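Local coordinates for ABC transporter substrate-binding protein (Rhizobium radiobacter, PDB 6TFX) that binds the opine mannopinic acid as the solute-binding component of an ABC transport system and probably delivers it for import, at residues V221-Q226 with G462-K467; D243-A248 with S482-T487; C418-K423 with K446-N451. All blocks are in the same frame, centred on the assembly; numbering follows the deposited sequence.

Contacts 1 and 2 meet in one mixed sheet, where strands 454-467 and 240-255 run as neighbours, and their centres lie about 10 Å apart. Both are buried. Contact 1 is a true strand pairing, held by backbone bonds and an indole covered by a glutamine, and its end reaches the ligand pocket. Contact 2 sets a loop of 482-487 against the corner of strand 240-255, with apolar packing and one serine hydroxyl bond. Contact 3, across the centre of the chain and about 36 Å from contact 1 between centres, is only partly buried: it joins two helix ends through methyl groups beside a metal-binding cysteine.

Contact 1. Residues V221-Q226 with G462-K467; sequences VEQGNQ and GTWARK. With N72 ((2~{R})-2-[[(3~{R},4~{R},5~{S})-3,4,5,6-tetrakis(oxidanyl)-2-oxidanylidene-hexyl]amino]pentanedioic acid), chain C.
The indole of Trp464 carries the side chain of Gln223 on one face: Gln223 CB stands 3.7 Å from the centroid of the six-membered ring, only 6° off its normal, a CH-pi contact. Beyond it the amide of Gln223 lies almost flat on the indole, the two planes 10° apart, with Gln223 CD 3.7 Å from Trp464 CZ2. Its extended chain, with CG anti to the backbone N (chi1 -174°), carries the amide out over the ring, while Ala11 N binds the OE1 end. Val221 CG1 meets the ring at its edge, 3.7 Å from Trp464 CE3, and Pro484 and Ile245 pack on the face turned from Gln223. Backbones 221-223 and 462-467 are antiparallel partners in the mixed sheet of this periplasmic binding protein fold, and strand 240-255 flanks 454-467 on its other edge. Glu222 and Ala465 form the hydrogen-bonded pair, with Glu222 N to Ala465 O at 2.9 Å and Ala465 N to Glu222 O at 2.8 Å. Gly224 N continues the pairing to Thr463 O. Past the strand end, Thr463 OG1 donates to Asn225 O over 2.7 Å, from above the carbonyl plane, and accepts from a water that also takes a bond from Gln226 NE2. Gln226 OE1 lies 2.9 Å from OAB of the bound opine, a weak bond whose proton has another acceptor nearby.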
loop_
_atom_site.group_PDB
_atom_site.type_symbol
_atom_site.label_atom_id
_atom_site.label_comp_id
_atom_site.label_asym_id
_atom_site.label_seq_id
_atom_site.Cartn_x
_atom_site.Cartn_y
_atom_site.Cartn_z
ATOM N N VAL A 221 -11.856 9.228 15.517
ATOM C CA VAL A 221 -10.998 9.343 14.330
ATOM C C VAL A 221 -11.838 9.063 13.109
ATOM O O VAL A 221 -12.636 8.128 13.116
ATOM C CB VAL A 221 -9.830 8.308 14.388
ATOM C CG1 VAL A 221 -8.982 8.314 13.104
ATOM C CG2 VAL A 221 -8.951 8.534 15.599
ATOM N N GLU A 222 -11.603 9.812 12.025
ATOM C CA GLU A 222 -12.270 9.503 10.767
ATOM C C GLU A 222 -11.328 9.684 9.601
ATOM O O GLU A 222 -10.519 10.623 9.587
ATOM C CB GLU A 222 -13.565 10.296 10.558
ATOM C CG GLU A 222 -13.355 11.756 10.186
ATOM C CD GLU A 222 -14.426 12.405 9.328
ATOM O OE1 GLU A 222 -14.519 13.650 9.364
ATOM O OE2 GLU A 222 -15.160 11.685 8.616
ATOM N N GLN A 223 -11.403 8.767 8.649
ATOM C CA GLN A 223 -10.624 8.908 7.423
ATOM C C GLN A 223 -11.215 10.074 6.634
ATOM O O GLN A 223 -12.447 10.247 6.572
ATOM C CB GLN A 223 -10.700 7.624 6.597
ATOM C CG GLN A 223 -9.795 7.649 5.361
ATOM C CD GLN A 223 -9.665 6.304 4.715
ATOM O OE1 GLN A 223 -10.234 5.297 5.171
ATOM N NE2 GLN A 223 -8.875 6.246 3.627
ATOM N N GLY A 224 -10.339 10.859 6.039
ATOM C CA GLY A 224 -10.763 11.989 5.243
ATOM C C GLY A 224 -10.712 11.644 3.780
ATOM O O GLY A 224 -10.836 10.475 3.400
ATOM N N ASN A 225 -10.529 12.660 2.948
ATOM C CA ASN A 225 -10.343 12.422 1.522
ATOM C C ASN A 225 -9.273 13.399 1.009
ATOM O O ASN A 225 -8.599 14.064 1.814
ATOM C CB ASN A 225 -11.665 12.505 0.752
ATOM C CG ASN A 225 -12.272 13.880 0.700
ATOM O OD1 ASN A 225 -11.613 14.899 0.962
ATOM N ND2 ASN A 225 -13.545 13.941 0.308
ATOM N N GLN A 226 -9.093 13.462 -0.311
ATOM C CA GLN A 226 -8.013 14.294 -0.893
ATOM C C GLN A 226 -8.419 15.730 -1.195
ATOM O O GLN A 226 -7.594 16.523 -1.664
ATOM C CB GLN A 226 -7.490 13.618 -2.167
ATOM C CG GLN A 226 -6.858 12.241 -1.936
ATOM C CD GLN A 226 -7.875 11.143 -1.669
ATOM O OE1 GLN A 226 -8.935 11.067 -2.311
ATOM N NE2 GLN A 226 -7.586 10.302 -0.685
ATOM N N GLY A 462 -1.977 10.413 3.034
ATOM C CA GLY A 462 -3.187 9.917 3.686
ATOM C C GLY A 462 -3.751 11.054 4.523
ATOM O O GLY A 462 -2.988 11.844 5.069
ATOM N N THR A 463 -5.070 11.192 4.599
ATOM C CA THR A 463 -5.680 12.293 5.360
ATOM C C THR A 463 -6.640 11.695 6.372
ATOM O O THR A 463 -7.522 10.928 6.002
ATOM C CB THR A 463 -6.434 13.272 4.440
ATOM O OG1 THR A 463 -7.326 12.525 3.618
ATOM C CG2 THR A 463 -5.505 14.100 3.574
ATOM N N TRP A 464 -6.460 12.042 7.648
ATOM C CA TRP A 464 -7.310 11.517 8.721
ATOM C C TRP A 464 -7.540 12.594 9.758
ATOM O O TRP A 464 -6.622 13.368 10.036
ATOM C CB TRP A 464 -6.611 10.301 9.374
ATOM C CG TRP A 464 -6.521 9.087 8.483
ATOM C CD1 TRP A 464 -5.672 8.888 7.425
ATOM C CD2 TRP A 464 -7.252 7.872 8.637
ATOM N NE1 TRP A 464 -5.903 7.656 6.858
ATOM C CE2 TRP A 464 -6.846 6.998 7.597
ATOM C CE3 TRP A 464 -8.185 7.415 9.580
ATOM C CZ2 TRP A 464 -7.347 5.702 7.473
ATOM C CZ3 TRP A 464 -8.709 6.139 9.433
ATOM C CH2 TRP A 464 -8.280 5.295 8.396
ATOM N N ALA A 465 -8.770 12.679 10.293
ATOM C CA ALA A 465 -9.077 13.685 11.310
ATOM C C ALA A 465 -9.254 12.992 12.660
ATOM O O ALA A 465 -9.693 11.844 12.721
ATOM C CB ALA A 465 -10.357 14.419 10.956
ATOM N N ARG A 466 -8.890 13.678 13.726
ATOM C CA ARG A 466 -9.055 13.139 15.072
ATOM C C ARG A 466 -9.409 14.290 15.985
ATOM O O ARG A 466 -9.211 15.457 15.628
ATOM C CB ARG A 466 -7.772 12.465 15.578
ATOM C CG ARG A 466 -6.586 13.417 15.747
ATOM C CD ARG A 466 -5.437 12.719 16.417
ATOM N NE ARG A 466 -4.182 13.445 16.231
ATOM C CZ ARG A 466 -3.679 14.305 17.109
ATOM N NH1 ARG A 466 -4.337 14.588 18.225
ATOM N NH2 ARG A 466 -2.525 14.908 16.865
ATOM N N LYS A 467 -9.928 13.963 17.155
ATOM C CA LYS A 467 -10.206 14.964 18.168
ATOM C C LYS A 467 -8.879 15.217 18.906
ATOM O O LYS A 467 -8.096 14.271 19.054
ATOM C CB LYS A 467 -11.306 14.449 19.115
ATOM C CG LYS A 467 -12.686 14.280 18.438
ATOM C CD LYS A 467 -13.317 15.629 18.090
ATOM C CE LYS A 467 -14.537 15.476 17.215
ATOM N NZ LYS A 467 -15.037 16.795 16.754
HETATM O OAB N72 C . -7.694 9.751 -4.606
HETATM C CAF N72 C . -6.820 8.617 -4.769
HETATM C CAG N72 C . -7.135 7.347 -3.909
HETATM O OAC N72 C . -8.007 7.598 -2.854
HETATM C CAH N72 C . -5.871 6.521 -3.660
HETATM O OAM N72 C . -4.612 7.032 -3.879
HETATM C CAI N72 C . -5.369 5.724 -2.473
HETATM O OAD N72 C . -5.812 6.299 -1.263
HETATM C CAJ N72 C . -5.550 4.238 -2.664
HETATM O OAE N72 C . -5.614 3.795 -3.840
HETATM C CAK N72 C . -5.712 3.304 -1.432
HETATM N N N72 C . -4.561 2.448 -1.271
HETATM C CA N72 C . -4.642 1.043 -1.410
HETATM C C N72 C . -5.880 0.451 -2.022
HETATM O O N72 C . -6.200 0.137 -3.237
HETATM C CB N72 C . -3.309 0.498 -1.932
HETATM C CG N72 C . -3.278 -0.846 -2.660
HETATM C CD N72 C . -1.942 -1.580 -2.521
HETATM O OE1 N72 C . -1.206 -1.443 -1.491
HETATM O OE2 N72 C . -1.586 -2.345 -3.445
HETATM O OXT N72 C . -6.593 0.241 -1.024
HETATM O O HOH W 1 -6.531 8.842 3.604
HETATM O O HOH W 2 -5.801 11.623 1.316
#

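Contact 2. Residues D243-A248 with S482-T487; sequences DTIEPA and SAPLIT
Ile245 and Pro484 meet with their side chains at about a right angle, the end of the isoleucine abutting the N-CD side of the proline ring. Ile245 CD1 is 3.7 Å from Pro484 CD and 3.6 Å from Pro484 N, a nitrogen with no hydrogen to offer, so the methyl group covers no donor. The other branch, Ile245 CG2, runs alongside the preceding backbone and lies 4.0 Å from Ser482 C. Because CG1 is anti to the carbonyl carbon (chi1 -42°) and CG2 anti to the backbone N, the two branches spread over the loop from Ser482 to Pro484. Immediately after Ile245 the chain turns a corner at Glu246 and Pro247, with a cis peptide bond between them. There Ser482, in a left-handed backbone conformation, faces Pro247: its OG lies 3.4 Å from Pro247 CD and donates to Pro247 O over 2.7 Å. That bond lies in the carbonyl plane on a lone pair, with a C=O...OG angle of 144°. The contact thereby fastens the loop between strands 470-471 and 491-492 to the bend of a strand whose straight part is paired with 454-467; Pro484 O accepts a bond from Tyr34 of helix 26-35. With no backbone pairing between them, the two segments meet through carbon contacts along Ile245 and one short, well-directed hydroxyl bond, which satisfies the carbonyl at the corner.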
loop_
_atom_site.group_PDB
_atom_site.type_symbol
_atom_site.label_atom_id
_atom_site.label_comp_id
_atom_site.label_asym_id
_atom_site.label_seq_id
_atom_site.Cartn_x
_atom_site.Cartn_y
_atom_site.Cartn_z
ATOM N N ASP A 243 -4.362 14.945 10.410
ATOM C CA ASP A 243 -3.040 14.371 10.183
ATOM C C ASP A 243 -2.922 14.051 8.699
ATOM O O ASP A 243 -3.823 13.408 8.150
ATOM C CB ASP A 243 -2.861 13.074 10.992
ATOM C CG ASP A 243 -2.713 13.311 12.488
ATOM O OD1 ASP A 243 -1.895 14.197 12.880
ATOM O OD2 ASP A 243 -3.415 12.636 13.263
ATOM N N THR A 244 -1.827 14.511 8.049
ATOM C CA THR A 244 -1.536 14.169 6.645
ATOM C C THR A 244 -0.374 13.209 6.781
ATOM O O THR A 244 0.648 13.567 7.386
ATOM C CB THR A 244 -1.280 15.408 5.777
ATOM O OG1 THR A 244 -0.176 16.130 6.316
ATOM C CG2 THR A 244 -2.522 16.297 5.663
ATOM N N ILE A 245 -0.557 11.966 6.306
ATOM C CA ILE A 245 0.337 10.838 6.584
ATOM C C ILE A 245 1.125 10.375 5.379
ATOM O O ILE A 245 0.543 10.052 4.334
ATOM C CB ILE A 245 -0.484 9.649 7.204
ATOM C CG1 ILE A 245 -1.531 10.141 8.247
ATOM C CG2 ILE A 245 0.432 8.548 7.787
ATOM C CD1 ILE A 245 -2.496 9.093 8.786
ATOM N N GLU A 246 2.449 10.300 5.541
ATOM C CA GLU A 246 3.300 9.721 4.506
ATOM C C GLU A 246 3.188 8.179 4.584
ATOM O O GLU A 246 2.807 7.636 5.625
ATOM C CB GLU A 246 4.754 10.121 4.759
ATOM C CG GLU A 246 5.015 11.582 4.441
ATOM C CD GLU A 246 6.385 12.102 4.830
ATOM O OE1 GLU A 246 7.370 11.332 4.749
ATOM O OE2 GLU A 246 6.471 13.294 5.198
ATOM N N PRO A 247 3.536 7.437 3.514
ATOM C CA PRO A 247 4.006 7.955 2.227
ATOM C C PRO A 247 2.827 8.390 1.345
ATOM O O PRO A 247 1.681 7.935 1.504
ATOM C CB PRO A 247 4.726 6.746 1.612
ATOM C CG PRO A 247 4.050 5.551 2.177
ATOM C CD PRO A 247 3.523 5.960 3.547
ATOM N N ALA A 248 3.123 9.256 0.399
ATOM C CA ALA A 248 2.124 9.646 -0.585
ATOM C C ALA A 248 1.911 8.469 -1.539
ATOM O O ALA A 248 2.872 7.812 -1.971
ATOM C CB ALA A 248 2.607 10.857 -1.346
ATOM N N SER A 482 -0.156 4.354 5.049
ATOM C CA SER A 482 -0.636 5.749 4.933
ATOM C C SER A 482 -1.878 5.986 5.815
ATOM O O SER A 482 -2.737 6.837 5.506
ATOM C CB SER A 482 -0.908 6.147 3.478
ATOM O OG SER A 482 0.235 5.929 2.664
ATOM N N ALA A 483 -1.953 5.238 6.940
ATOM C CA ALA A 483 -3.071 5.296 7.875
ATOM C C ALA A 483 -2.531 5.370 9.297
ATOM O O ALA A 483 -1.401 4.941 9.549
ATOM C CB ALA A 483 -3.936 4.057 7.724
ATOM N N PRO A 484 -3.326 5.870 10.252
ATOM C CA PRO A 484 -2.839 5.925 11.643
ATOM C C PRO A 484 -2.410 4.563 12.182
ATOM O O PRO A 484 -2.989 3.528 11.850
ATOM C CB PRO A 484 -4.059 6.420 12.423
ATOM C CG PRO A 484 -4.886 7.170 11.420
ATOM C CD PRO A 484 -4.698 6.399 10.138
ATOM N N LEU A 485 -1.399 4.592 13.052
ATOM C CA LEU A 485 -0.916 3.404 13.729
ATOM C C LEU A 485 -1.360 3.540 15.182
ATOM O O LEU A 485 -0.940 4.472 15.886
ATOM C CB LEU A 485 0.623 3.283 13.651
ATOM C CG LEU A 485 1.221 2.051 14.333
ATOM C CD1 LEU A 485 0.902 0.767 13.550
ATOM C CD2 LEU A 485 2.717 2.208 14.516
ATOM N N ILE A 486 -2.220 2.614 15.616
ATOM C CA ILE A 486 -2.688 2.565 17.001
ATOM C C ILE A 486 -1.821 1.507 17.688
ATOM O O ILE A 486 -1.654 0.396 17.178
ATOM C CB ILE A 486 -4.207 2.274 17.103
ATOM C CG1 ILE A 486 -4.987 3.380 16.339
ATOM C CG2 ILE A 486 -4.640 2.205 18.572
ATOM C CD1 ILE A 486 -6.380 3.033 16.078
ATOM N N THR A 487 -1.207 1.895 18.809
ATOM C CA THR A 487 -0.295 1.015 19.526
ATOM C C THR A 487 -0.691 0.948 20.998
ATOM O O THR A 487 -1.715 1.520 21.414
ATOM C CB THR A 487 1.172 1.524 19.432
ATOM O OG1 THR A 487 1.306 2.676 20.252
ATOM C CG2 THR A 487 1.640 1.819 17.987
#

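Contact 3. Residues C418-K423 with K446-N451; sequences CNVADK and KLIVSN. With MG (magnesium ion), chain G.
Van der Waals contacts make up most of the interface. Val420 points two methyl groups at the end of the opposing helix: CG1 lies 4.0 Å from Leu447 CB, and CG2 is a methyl lying against the amide of Asn451, 3.5 Å from Asn451 ND2. CG1 sits between the backbone N and the carbonyl carbon (chi1 71°) and reaches toward the Leu447 carbonyl, which leaves CG2 anti to the N. Ala421 CB rests against Ile448, 4.0 Å from Ile448 CG1, and Ile448 also packs on Leu396 and Tyr400 of helix 392-400. These contacts close the open end of a helical hairpin: helix 422-430 starts just where helix 434-450 finishes. Ala421, inside a type I turn from Asn419 to Asp422, occupies the N-cap position of helix 422-430.

Hydrogen bonds stay within the 446-451 segment and shape the helix end. Asn451 ND2 donates to Leu447 O over 2.8 Å, nearly straight at 170° and with the acceptor in the amide plane; Asn451 N binds the same oxygen, so two donors grip it and the amide's rotation is fixed beneath Val420. Lys446 O is likewise held by Ser450 N and Ser450 OG, reaching it from opposite faces of its plane.

The metal interaction belongs to Cys418, whose SG also lies 4.0 Å from Ile448 CG1. This sulfur is modelled 2.2 Å from the magnesium ion, shorter than expected for magnesium and sulfur, so the bond should be read with caution. Cys453, just beyond the second helix, supplies the other protein ligand, and the ion would join the loop before helix 422-430 to the chain following helix 434-450. Val420 CG1 lies 3.5 Å from the magnesium ion.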
loop_
_atom_site.group_PDB
_atom_site.type_symbol
_atom_site.label_atom_id
_atom_site.label_comp_id
_atom_site.label_asym_id
_atom_site.label_seq_id
_atom_site.Cartn_x
_atom_site.Cartn_y
_atom_site.Cartn_z
ATOM N N CYS A 418 3.462 -4.315 -19.169
ATOM C CA CYS A 418 4.719 -3.667 -19.559
ATOM C C CYS A 418 5.840 -4.732 -19.600
ATOM O O CYS A 418 5.895 -5.610 -18.734
ATOM C CB CYS A 418 5.034 -2.570 -18.546
ATOM S SG CYS A 418 6.627 -1.729 -18.799
ATOM N N ASN A 419 6.742 -4.635 -20.595
ATOM C CA ASN A 419 7.920 -5.502 -20.650
ATOM C C ASN A 419 9.170 -4.723 -21.115
ATOM O O ASN A 419 10.283 -5.256 -21.044
ATOM C CB ASN A 419 7.675 -6.746 -21.514
ATOM C CG ASN A 419 7.426 -6.493 -22.986
ATOM O OD1 ASN A 419 7.289 -5.355 -23.457
ATOM N ND2 ASN A 419 7.349 -7.566 -23.751
ATOM N N VAL A 420 8.991 -3.445 -21.472
ATOM C CA VAL A 420 10.021 -2.591 -22.093
ATOM C C VAL A 420 11.255 -2.329 -21.219
ATOM O O VAL A 420 12.340 -2.045 -21.769
ATOM C CB VAL A 420 9.424 -1.249 -22.615
ATOM C CG1 VAL A 420 9.028 -0.287 -21.483
ATOM C CG2 VAL A 420 10.345 -0.581 -23.646
ATOM N N ALA A 421 11.087 -2.390 -19.890
ATOM C CA ALA A 421 12.165 -2.017 -18.979
ATOM C C ALA A 421 12.749 -3.184 -18.193
ATOM O O ALA A 421 13.484 -2.958 -17.223
ATOM C CB ALA A 421 11.638 -0.946 -18.027
ATOM N N ASP A 422 12.453 -4.445 -18.600
ATOM C CA ASP A 422 12.944 -5.593 -17.831
ATOM C C ASP A 422 14.431 -5.607 -17.584
ATOM O O ASP A 422 14.854 -5.834 -16.455
ATOM C CB ASP A 422 12.580 -6.906 -18.501
ATOM C CG ASP A 422 11.147 -7.340 -18.357
ATOM O OD1 ASP A 422 10.333 -6.568 -17.770
ATOM O OD2 ASP A 422 10.832 -8.444 -18.817
ATOM N N LYS A 423 15.237 -5.392 -18.647
ATOM C CA LYS A 423 16.690 -5.454 -18.483
ATOM C C LYS A 423 17.213 -4.369 -17.552
ATOM O O LYS A 423 18.103 -4.644 -16.748
ATOM C CB LYS A 423 17.394 -5.362 -19.851
ATOM C CG LYS A 423 16.986 -6.493 -20.813
ATOM C CD LYS A 423 17.336 -7.900 -20.323
ATOM C CE LYS A 423 16.509 -8.952 -21.023
ATOM N NZ LYS A 423 16.978 -10.325 -20.702
ATOM N N LYS A 446 12.052 6.314 -17.868
ATOM C CA LYS A 446 11.957 6.983 -19.176
ATOM C C LYS A 446 11.344 6.046 -20.218
ATOM O O LYS A 446 10.518 6.482 -21.042
ATOM C CB LYS A 446 13.336 7.456 -19.639
ATOM C CG LYS A 446 13.836 8.656 -18.842
ATOM C CD LYS A 446 15.077 9.230 -19.502
ATOM C CE LYS A 446 15.465 10.568 -18.905
ATOM N NZ LYS A 446 15.994 10.407 -17.534
ATOM N N LEU A 447 11.725 4.756 -20.183
ATOM C CA LEU A 447 11.182 3.800 -21.148
ATOM C C LEU A 447 9.710 3.556 -20.901
ATOM O O LEU A 447 8.940 3.409 -21.853
ATOM C CB LEU A 447 11.925 2.461 -21.032
ATOM C CG LEU A 447 13.367 2.459 -21.548
ATOM C CD1 LEU A 447 14.136 1.255 -21.024
ATOM C CD2 LEU A 447 13.412 2.503 -23.074
ATOM N N ILE A 448 9.316 3.444 -19.621
ATOM C CA ILE A 448 7.889 3.150 -19.322
ATOM C C ILE A 448 7.022 4.371 -19.688
ATOM O O ILE A 448 5.930 4.223 -20.253
ATOM C CB ILE A 448 7.739 2.776 -17.829
ATOM C CG1 ILE A 448 8.566 1.484 -17.506
ATOM C CG2 ILE A 448 6.246 2.634 -17.437
ATOM C CD1 ILE A 448 8.913 1.307 -16.032
ATOM N N VAL A 449 7.511 5.575 -19.356
ATOM C CA VAL A 449 6.791 6.807 -19.686
ATOM C C VAL A 449 6.653 6.958 -21.209
ATOM O O VAL A 449 5.548 7.253 -21.702
ATOM C CB VAL A 449 7.520 8.039 -19.084
ATOM C CG1 VAL A 449 6.990 9.347 -19.677
ATOM C CG2 VAL A 449 7.373 8.050 -17.569
ATOM N N SER A 450 7.780 6.822 -21.947
ATOM C CA SER A 450 7.764 7.055 -23.408
ATOM C C SER A 450 6.947 6.038 -24.176
ATOM O O SER A 450 6.372 6.380 -25.219
ATOM C CB SER A 450 9.183 7.157 -23.954
ATOM O OG SER A 450 9.841 5.908 -23.867
ATOM N N ASN A 451 6.857 4.786 -23.671
ATOM C CA ASN A 451 6.009 3.776 -24.332
ATOM C C ASN A 451 4.548 3.937 -23.858
ATOM O O ASN A 451 3.645 3.249 -24.353
ATOM C CB ASN A 451 6.552 2.382 -24.044
ATOM C CG ASN A 451 7.723 2.117 -24.949
ATOM O OD1 ASN A 451 7.547 1.685 -26.090
ATOM N ND2 ASN A 451 8.938 2.454 -24.504
HETATM MG MG MG G . 5.736 -0.731 -20.488
#